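Local coordinates for protein extracellular ligand-binding receptor (Verminephrobacter eiseniae, PDB 4M88) that probably binds amino acids or similar small solutes outside the cytoplasmic membrane, as the substrate-binding protein of an ABC transporter, at residues V133-A136 / Q137-M141; E269-A272 / A273-A277; A61-F64 / P65-M68. All coordinates share one frame; numbering follows the deposited sequence.

Contact 1 (V133-A136 / Q137-M141); sequences VSHA and QMLGM
His135 and Leu139 meet side chain to side chain one turn apart, where helix 125-138 ends and the chain turns toward strand 143-149; this is a local, C-terminal capping contact. The imidazole swings over toward Leu139 because its CG is anti to the backbone N (chi1 176°). Leu139 lays its branch point on one ring face, CG standing 4.2 Å from the centroid of the His135 ring in a CH-pi contact. Methyl CD1 of Leu139 lies by the NE2-CD2 side of the ring, 3.4 Å from NE2 of His135. Met138, a selenomethionine, curls back at its last torsion and brings CE to 3.9 Å from CA of His135, reaching the ring only obliquely. Replacing the imidazole with the single methyl of an alanine would probably leave Leu139 without the ring face it rests on and its isobutyl group freer to turn.

Along the backbone the helix is running out. Gln137 N and Met138 N still make the regular i to i-4 bonds, to Val133 O and Ser134 O, but Leu139 N divides itself weakly between His135 O and Ala136 O. Gly140 then takes a positive phi of 85°, where a CB would jam against the preceding carbonyl oxygen. Its N bonds to Gln137 O (3.0 Å), while Met141 N returns to Ala136 O (3.1 Å). Extended beyond CG, Met141 brings SE to 3.9 Å from Ala136 CB; it also rests on Phe228 of strand 227-229. Two backbone bonds, one enclosed by the other, a glycine in the positive-phi position and an apolar pair at the ends are the marks of a Schellman motif, here leading a helix into a strand of the binding protein's seven-stranded lobe.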
ATOM      1  N   VAL A 133      15.764  -7.641  -2.291  1.00 14.79           N
ATOM      2  CA  VAL A 133      17.187  -7.915  -2.166  1.00 15.38           C
ATOM      3  C   VAL A 133      17.515  -9.356  -2.577  1.00 17.18           C
ATOM      4  O   VAL A 133      18.553  -9.610  -3.199  1.00 20.17           O
ATOM      5  CB  VAL A 133      17.724  -7.560  -0.763  1.00 21.01           C
ATOM      6  CG1 VAL A 133      19.211  -7.855  -0.687  1.00 24.91           C
ATOM      7  CG2 VAL A 133      17.485  -6.085  -0.498  1.00 16.77           C
ATOM      8  N   SER A 134      16.621 -10.289  -2.264  1.00 17.04           N
ATOM      9  CA  SER A 134      16.760 -11.668  -2.741  1.00 17.69           C
ATOM     10  C   SER A 134      16.732 -11.721  -4.278  1.00 16.88           C
ATOM     11  O   SER A 134      17.537 -12.415  -4.919  1.00 18.35           O
ATOM     12  CB  SER A 134      15.629 -12.526  -2.171  1.00 25.45           C
ATOM     13  OG  SER A 134      15.583 -13.796  -2.800  1.00 35.41           O
ATOM     14  N   HIS A 135      15.798 -10.983  -4.863  1.00 16.86           N
ATOM     15  CA  HIS A 135      15.623 -10.954  -6.312  1.00 16.99           C
ATOM     16  C   HIS A 135      16.867 -10.371  -6.971  1.00 18.21           C
ATOM     17  O   HIS A 135      17.346 -10.889  -7.981  1.00 17.64           O
ATOM     18  CB  HIS A 135      14.381 -10.130  -6.650  1.00 23.80           C
ATOM     19  CG  HIS A 135      14.140  -9.941  -8.116  1.00 33.08           C
ATOM     20  ND1 HIS A 135      13.535 -10.894  -8.901  1.00 37.63           N
ATOM     21  CD2 HIS A 135      14.395  -8.884  -8.926  1.00 36.37           C
ATOM     22  CE1 HIS A 135      13.443 -10.442 -10.143  1.00 40.34           C
ATOM     23  NE2 HIS A 135      13.955  -9.228 -10.183  1.00 41.04           N
ATOM     24  N   ALA A 136      17.401  -9.298  -6.392  1.00 15.84           N
ATOM     25  CA  ALA A 136      18.595  -8.657  -6.939  1.00 19.59           C
ATOM     26  C   ALA A 136      19.751  -9.644  -6.995  1.00 19.96           C
ATOM     27  O   ALA A 136      20.499  -9.691  -7.974  1.00 18.74           O
ATOM     28  CB  ALA A 136      18.972  -7.422  -6.116  1.00 15.12           C
ATOM     29  N   GLN A 137      19.896 -10.457  -5.956  1.00 16.64           N
ATOM     30  CA  GLN A 137      20.926 -11.483  -5.991  1.00 23.84           C
ATOM     31  C   GLN A 137      20.730 -12.520  -7.091  1.00 19.93           C
ATOM     32  O   GLN A 137      21.697 -13.002  -7.665  1.00 22.46           O
ATOM     33  CB  GLN A 137      21.044 -12.182  -4.649  1.00 29.98           C
ATOM     34  CG  GLN A 137      21.916 -11.426  -3.703  1.00 38.26           C
ATOM     35  CD  GLN A 137      22.586 -12.326  -2.712  1.00 37.64           C
ATOM     36  OE1 GLN A 137      21.939 -13.167  -2.096  1.00 39.59           O
ATOM     37  NE2 GLN A 137      23.895 -12.169  -2.558  1.00 35.57           N
HETATM   38  N   MSE A 138      19.482 -12.874  -7.377  1.00 18.45           N
HETATM   39  CA  MSE A 138      19.214 -13.839  -8.436  1.00 19.46           C
HETATM   40  C   MSE A 138      19.435 -13.215  -9.816  1.00 21.90           C
HETATM   41  O   MSE A 138      19.562 -13.927 -10.810  1.00 23.00           O
HETATM   42  CB  MSE A 138      17.799 -14.398  -8.299  1.00 20.37           C
HETATM   43  CG  MSE A 138      17.572 -15.065  -6.959  1.00 31.64           C
HETATM   44 SE   MSE A 138      15.912 -16.089  -6.862  1.00 74.49          SE
HETATM   45  CE  MSE A 138      14.605 -14.652  -6.997  1.00 53.28           C
ATOM     46  N   LEU A 139      19.498 -11.887  -9.876  1.00 18.66           N
ATOM     47  CA  LEU A 139      19.855 -11.214 -11.127  1.00 18.79           C
ATOM     48  C   LEU A 139      21.368 -11.087 -11.246  1.00 23.26           C
ATOM     49  O   LEU A 139      21.883 -10.490 -12.193  1.00 21.35           O
ATOM     50  CB  LEU A 139      19.207  -9.829 -11.219  1.00 18.03           C
ATOM     51  CG  LEU A 139      17.689  -9.798 -11.053  1.00 17.90           C
ATOM     52  CD1 LEU A 139      17.140  -8.370 -11.178  1.00 17.82           C
ATOM     53  CD2 LEU A 139      17.031 -10.708 -12.058  1.00 18.92           C
ATOM     54  N   GLY A 140      22.080 -11.632 -10.263  1.00 20.94           N
ATOM     55  CA  GLY A 140      23.535 -11.638 -10.300  1.00 21.66           C
ATOM     56  C   GLY A 140      24.159 -10.365  -9.766  1.00 23.52           C
ATOM     57  O   GLY A 140      25.333 -10.092 -10.005  1.00 25.33           O
HETATM   58  N   MSE A 141      23.382  -9.575  -9.035  1.00 17.50           N
HETATM   59  CA  MSE A 141      23.885  -8.291  -8.559  1.00 16.87           C
HETATM   60  C   MSE A 141      24.709  -8.415  -7.282  1.00 25.88           C
HETATM   61  O   MSE A 141      24.354  -9.167  -6.373  1.00 26.62           O
HETATM   62  CB  MSE A 141      22.733  -7.308  -8.349  1.00 20.94           C
HETATM   63  CG  MSE A 141      21.991  -7.010  -9.627  1.00 17.91           C
HETATM   64 SE   MSE A 141      20.422  -5.894  -9.358  0.60 23.61          SE
HETATM   65  CE  MSE A 141      19.849  -5.758 -11.215  1.00 29.63           C
TER

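Contact 2 (E269-A272 / A273-A277); sequences EFQA and AMKEA
Met274, a selenomethionine, packs against Phe270 one turn back on helix 265-277. Met274 CB stands 3.7 Å from the carbonyl O of Phe270. CG, anti to the carbonyl carbon of its own residue (chi1 -65°), comes down over one face of the Phe270 ring, 3.9 Å from the centroid and 3.4 Å from CE1, a close CH-pi contact. The next bend carries SE past the rim: it sits 4.0 Å from CE1 of Phe270 and lies oblique to the ring, a Met-aromatic contact. A further bend turns CE away, leaving it 4.9 Å from CZ of Phe270. Beyond the segment, Met274 packs on Ala30, Met281, Tyr284 and Gln288, while Tyr284 and Tyr292 meet the Phe270 ring edge-to-face.

In the backbone of the same turn, Met274 N gives a straight bond to Phe270 O (160° at the hydrogen), setting the two residues one turn apart. On another side of the helix Lys275 folds back along Gln271, its NZ 3.8 Å from Gln271 CB and hydrogen-bonded to Tyr284 OH. This is an i, i+4 Met-aromatic pair on an amphipathic helix, packed between helices 18-37 and 286-303 of the lobe built on the five-stranded parallel sheet.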
ATOM      1  N   GLU A 269     -14.020 -10.775  -9.135  1.00 15.25           N
ATOM      2  CA  GLU A 269     -14.998 -10.095  -8.282  1.00 14.91           C
ATOM      3  C   GLU A 269     -14.684  -8.602  -8.118  1.00 13.62           C
ATOM      4  O   GLU A 269     -15.588  -7.762  -8.123  1.00 14.19           O
ATOM      5  CB  GLU A 269     -15.082 -10.792  -6.917  1.00 16.57           C
ATOM      6  CG  GLU A 269     -15.673 -12.201  -7.027  1.00 25.30           C
ATOM      7  CD  GLU A 269     -15.507 -13.041  -5.773  1.00 32.43           C
ATOM      8  OE1 GLU A 269     -14.585 -12.770  -4.970  1.00 29.07           O
ATOM      9  OE2 GLU A 269     -16.302 -13.991  -5.605  1.00 36.63           O
ATOM     10  N   PHE A 270     -13.403  -8.282  -7.965  1.00 13.45           N
ATOM     11  CA  PHE A 270     -12.965  -6.901  -7.937  1.00 12.58           C
ATOM     12  C   PHE A 270     -13.307  -6.231  -9.267  1.00 15.89           C
ATOM     13  O   PHE A 270     -13.873  -5.149  -9.293  1.00 13.24           O
ATOM     14  CB  PHE A 270     -11.457  -6.839  -7.677  1.00 12.11           C
ATOM     15  CG  PHE A 270     -10.822  -5.531  -8.071  1.00 11.77           C
ATOM     16  CD1 PHE A 270     -11.073  -4.370  -7.345  1.00 11.62           C
ATOM     17  CD2 PHE A 270      -9.949  -5.470  -9.155  1.00 11.82           C
ATOM     18  CE1 PHE A 270     -10.482  -3.157  -7.706  1.00 16.23           C
ATOM     19  CE2 PHE A 270      -9.355  -4.270  -9.523  1.00 15.33           C
ATOM     20  CZ  PHE A 270      -9.620  -3.110  -8.795  1.00 13.51           C
ATOM     21  N   GLN A 271     -12.963  -6.875 -10.379  1.00 13.67           N
ATOM     22  CA  GLN A 271     -13.228  -6.267 -11.676  1.00 17.01           C
ATOM     23  C   GLN A 271     -14.722  -6.079 -11.895  1.00 18.91           C
ATOM     24  O   GLN A 271     -15.147  -5.049 -12.417  1.00 17.68           O
ATOM     25  CB  GLN A 271     -12.583  -7.074 -12.804  1.00 17.13           C
ATOM     26  CG  GLN A 271     -11.058  -6.938 -12.806  1.00 14.01           C
ATOM     27  CD  GLN A 271     -10.372  -8.199 -13.299  1.00 31.53           C
ATOM     28  OE1 GLN A 271     -11.029  -9.133 -13.752  1.00 27.66           O
ATOM     29  NE2 GLN A 271      -9.050  -8.233 -13.208  1.00 27.86           N
ATOM     30  N   ALA A 272     -15.522  -7.047 -11.468  1.00 17.87           N
ATOM     31  CA  ALA A 272     -16.973  -6.924 -11.588  1.00 20.43           C
ATOM     32  C   ALA A 272     -17.492  -5.742 -10.769  1.00 21.06           C
ATOM     33  O   ALA A 272     -18.388  -5.015 -11.208  1.00 20.18           O
ATOM     34  CB  ALA A 272     -17.653  -8.211 -11.163  1.00 24.04           C
ATOM     35  N   ALA A 273     -16.930  -5.556  -9.582  1.00 16.00           N
ATOM     36  CA  ALA A 273     -17.340  -4.457  -8.713  1.00 14.86           C
ATOM     37  C   ALA A 273     -16.975  -3.120  -9.347  1.00 17.52           C
ATOM     38  O   ALA A 273     -17.753  -2.168  -9.300  1.00 15.99           O
ATOM     39  CB  ALA A 273     -16.719  -4.610  -7.318  1.00 13.85           C
HETATM   40  N   MSE A 274     -15.789  -3.050  -9.947  1.00 16.06           N
HETATM   41  CA  MSE A 274     -15.356  -1.830 -10.625  1.00 18.07           C
HETATM   42  C   MSE A 274     -16.204  -1.486 -11.859  1.00 18.51           C
HETATM   43  O   MSE A 274     -16.509  -0.310 -12.080  1.00 20.02           O
HETATM   44  CB  MSE A 274     -13.862  -1.900 -10.979  1.00 18.38           C
HETATM   45  CG  MSE A 274     -12.930  -1.939  -9.769  1.00 16.65           C
HETATM   46 SE   MSE A 274     -13.020  -0.266  -8.726  0.70 20.67          SE
HETATM   47  CE  MSE A 274     -12.152   0.927  -9.981  1.00 23.03           C
ATOM     48  N   LYS A 275     -16.607  -2.484 -12.654  1.00 19.41           N
ATOM     49  CA  LYS A 275     -17.423  -2.195 -13.847  1.00 23.93           C
ATOM     50  C   LYS A 275     -18.754  -1.594 -13.433  1.00 26.02           C
ATOM     51  O   LYS A 275     -19.271  -0.683 -14.081  1.00 28.03           O
ATOM     52  CB  LYS A 275     -17.781  -3.436 -14.677  1.00 32.74           C
ATOM     53  CG  LYS A 275     -16.797  -4.558 -14.751  1.00 42.75           C
ATOM     54  CD  LYS A 275     -15.526  -4.169 -15.467  1.00 51.07           C
ATOM     55  CE  LYS A 275     -14.572  -5.357 -15.567  1.00 49.31           C
ATOM     56  NZ  LYS A 275     -13.188  -4.920 -15.883  1.00 51.39           N
ATOM     57  N   GLU A 276     -19.328  -2.155 -12.375  1.00 20.21           N
ATOM     58  CA  GLU A 276     -20.624  -1.708 -11.882  1.00 27.99           C
ATOM     59  C   GLU A 276     -20.567  -0.266 -11.366  1.00 27.56           C
ATOM     60  O   GLU A 276     -21.414   0.562 -11.705  1.00 30.98           O
ATOM     61  CB  GLU A 276     -21.121  -2.650 -10.781  1.00 36.32           C
ATOM     62  CG  GLU A 276     -21.389  -4.079 -11.254  1.00 49.84           C
ATOM     63  CD  GLU A 276     -21.879  -5.001 -10.137  1.00 64.21           C
ATOM     64  OE1 GLU A 276     -21.359  -4.903  -8.998  1.00 68.52           O
ATOM     65  OE2 GLU A 276     -22.785  -5.825 -10.401  1.00 67.78           O
ATOM     66  N   ALA A 277     -19.551   0.026 -10.557  1.00 19.45           N
ATOM     67  CA  ALA A 277     -19.442   1.315  -9.884  1.00 22.41           C
ATOM     68  C   ALA A 277     -18.819   2.394 -10.770  1.00 24.22           C
ATOM     69  O   ALA A 277     -19.204   3.560 -10.704  1.00 25.36           O
ATOM     70  CB  ALA A 277     -18.639   1.157  -8.586  1.00 20.38           C
TER

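Contact 3 (A61-F64 / P65-M68); sequences AEQF and PKAM
One face of the Phe64 ring is covered by Met68, a selenomethionine, whose CG lies 3.5 Å above the ring plane, offset toward the rim and nearest Phe64 CE2. Pro65 N approaches the same ring obliquely near CD2, and the ring also rests on Leu92 and Ala96. This is an i, i+4 Met-aromatic contact on helix 57-68, the connection of a beta-alpha-beta crossover from strand 45-52 to strand 74-76. Phe64 and Met68 run side by side and point the same way. Bends of -55° and -60° at the second and third torsions of Met68 keep its chain along the ring, with SE 4.0 Å from Phe64 CZ.

The Gln63 chain bends at its second torsion and brings the amide OE1 to 3.7 Å from Lys66 CD; Glu62, one residue earlier, sends OE1 to a salt bridge with Arg54. Ala67 N and Met68 N hold the turn with short bonds to Gln63 O and Phe64 O, both 2.8 Å. Pro65 has no N-H to give to the turn before, and the helix kinks there; its CD sits 3.1 Å from the carbonyl O of Ala61.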
ATOM      1  N   ALA A  61      -4.973  14.564  12.529  1.00 19.32           N
ATOM      2  CA  ALA A  61      -5.335  14.869  13.913  1.00 19.07           C
ATOM      3  C   ALA A  61      -6.659  15.617  13.997  1.00 22.16           C
ATOM      4  O   ALA A  61      -7.483  15.345  14.875  1.00 20.80           O
ATOM      5  CB  ALA A  61      -4.235  15.677  14.581  1.00 21.19           C
ATOM      6  N   GLU A  62      -6.853  16.577  13.095  1.00 20.13           N
ATOM      7  CA  GLU A  62      -8.103  17.333  13.034  1.00 23.66           C
ATOM      8  C   GLU A  62      -9.308  16.476  12.651  1.00 18.57           C
ATOM      9  O   GLU A  62     -10.390  16.615  13.220  1.00 18.80           O
ATOM     10  CB  GLU A  62      -7.973  18.485  12.034  1.00 24.84           C
ATOM     11  CG  GLU A  62      -6.992  19.560  12.451  1.00 36.46           C
ATOM     12  CD  GLU A  62      -6.798  20.614  11.373  1.00 50.21           C
ATOM     13  OE1 GLU A  62      -7.551  20.589  10.374  1.00 56.45           O
ATOM     14  OE2 GLU A  62      -5.892  21.464  11.528  1.00 50.05           O
ATOM     15  N   GLN A  63      -9.133  15.599  11.670  1.00 17.73           N
ATOM     16  CA  GLN A  63     -10.261  14.809  11.167  1.00 17.14           C
ATOM     17  C   GLN A  63     -10.652  13.618  12.037  1.00 16.28           C
ATOM     18  O   GLN A  63     -11.804  13.188  12.012  1.00 19.52           O
ATOM     19  CB  GLN A  63      -9.987  14.324   9.741  1.00 18.88           C
ATOM     20  CG  GLN A  63      -9.896  15.461   8.725  1.00 19.26           C
ATOM     21  CD  GLN A  63     -11.085  16.393   8.803  1.00 32.81           C
ATOM     22  OE1 GLN A  63     -12.228  15.956   8.965  1.00 28.36           O
ATOM     23  NE2 GLN A  63     -10.823  17.689   8.721  1.00 43.22           N
ATOM     24  N   PHE A  64      -9.704  13.075  12.788  1.00 15.87           N
ATOM     25  CA  PHE A  64      -9.970  11.864  13.548  1.00 15.16           C
ATOM     26  C   PHE A  64     -11.163  11.981  14.506  1.00 15.42           C
ATOM     27  O   PHE A  64     -12.072  11.155  14.433  1.00 14.96           O
ATOM     28  CB  PHE A  64      -8.711  11.352  14.265  1.00 16.79           C
ATOM     29  CG  PHE A  64      -8.906  10.038  14.976  1.00 17.79           C
ATOM     30  CD1 PHE A  64      -8.750   8.839  14.303  1.00 16.38           C
ATOM     31  CD2 PHE A  64      -9.238  10.007  16.331  1.00 14.59           C
ATOM     32  CE1 PHE A  64      -8.926   7.620  14.960  1.00 16.39           C
ATOM     33  CE2 PHE A  64      -9.406   8.806  16.998  1.00 18.63           C
ATOM     34  CZ  PHE A  64      -9.256   7.603  16.311  1.00 18.00           C
ATOM     35  N   PRO A  65     -11.180  13.006  15.385  1.00 16.25           N
ATOM     36  CA  PRO A  65     -12.330  13.057  16.296  1.00 18.86           C
ATOM     37  C   PRO A  65     -13.643  13.342  15.560  1.00 20.52           C
ATOM     38  O   PRO A  65     -14.696  12.844  15.972  1.00 16.47           O
ATOM     39  CB  PRO A  65     -11.976  14.214  17.248  1.00 22.48           C
ATOM     40  CG  PRO A  65     -10.957  15.024  16.521  1.00 23.09           C
ATOM     41  CD  PRO A  65     -10.173  14.025  15.731  1.00 19.07           C
ATOM     42  N   LYS A  66     -13.585  14.106  14.472  1.00 17.08           N
ATOM     43  CA  LYS A  66     -14.794  14.353  13.683  1.00 19.73           C
ATOM     44  C   LYS A  66     -15.305  13.046  13.091  1.00 16.47           C
ATOM     45  O   LYS A  66     -16.511  12.806  13.043  1.00 23.66           O
ATOM     46  CB  LYS A  66     -14.516  15.367  12.572  1.00 20.18           C
ATOM     47  CG  LYS A  66     -14.065  16.717  13.084  1.00 33.01           C
ATOM     48  CD  LYS A  66     -13.671  17.638  11.939  1.00 36.61           C
ATOM     49  CE  LYS A  66     -13.634  19.089  12.383  1.00 44.56           C
ATOM     50  NZ  LYS A  66     -13.253  19.997  11.264  1.00 47.60           N
ATOM     51  N   ALA A  67     -14.379  12.198  12.645  1.00 15.76           N
ATOM     52  CA  ALA A  67     -14.726  10.886  12.123  1.00 15.03           C
ATOM     53  C   ALA A  67     -15.317  10.022  13.235  1.00 17.76           C
ATOM     54  O   ALA A  67     -16.341   9.352  13.046  1.00 18.31           O
ATOM     55  CB  ALA A  67     -13.484  10.205  11.509  1.00 15.21           C
HETATM   56  N   MSE A  68     -14.678  10.037  14.403  1.00 16.29           N
HETATM   57  CA  MSE A  68     -15.156   9.222  15.519  1.00 16.38           C
HETATM   58  C   MSE A  68     -16.567   9.613  15.987  1.00 16.59           C
HETATM   59  O   MSE A  68     -17.294   8.778  16.527  1.00 17.42           O
HETATM   60  CB  MSE A  68     -14.181   9.262  16.699  1.00 15.65           C
HETATM   61  CG  MSE A  68     -12.886   8.530  16.463  1.00 14.31           C
HETATM   62 SE   MSE A  68     -13.166   6.644  15.933  0.70 23.57          SE
HETATM   63  CE  MSE A  68     -14.134   6.051  17.518  1.00 21.45           C
TER

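All three contacts join neighbouring turns at the C-terminal part of a helix, but in different places. Contacts 2 and 3 belong to the lobe built on the five-stranded parallel sheet, their centres about 30 Å apart; contact 1 belongs to the other lobe, on the opposite side of the chain's centre from contact 3. Contact 2 is the most enclosed, its aromatic side set among other helices, whereas contact 3 has one side on strand 45-52 and exposed residues on another. Both use selenomethionine against phenylalanine. Contact 1 replaces that pair with imidazole and leucine near the surface, and its backbone ends in a glycine cap rather than continuing as helix or kinking at a proline.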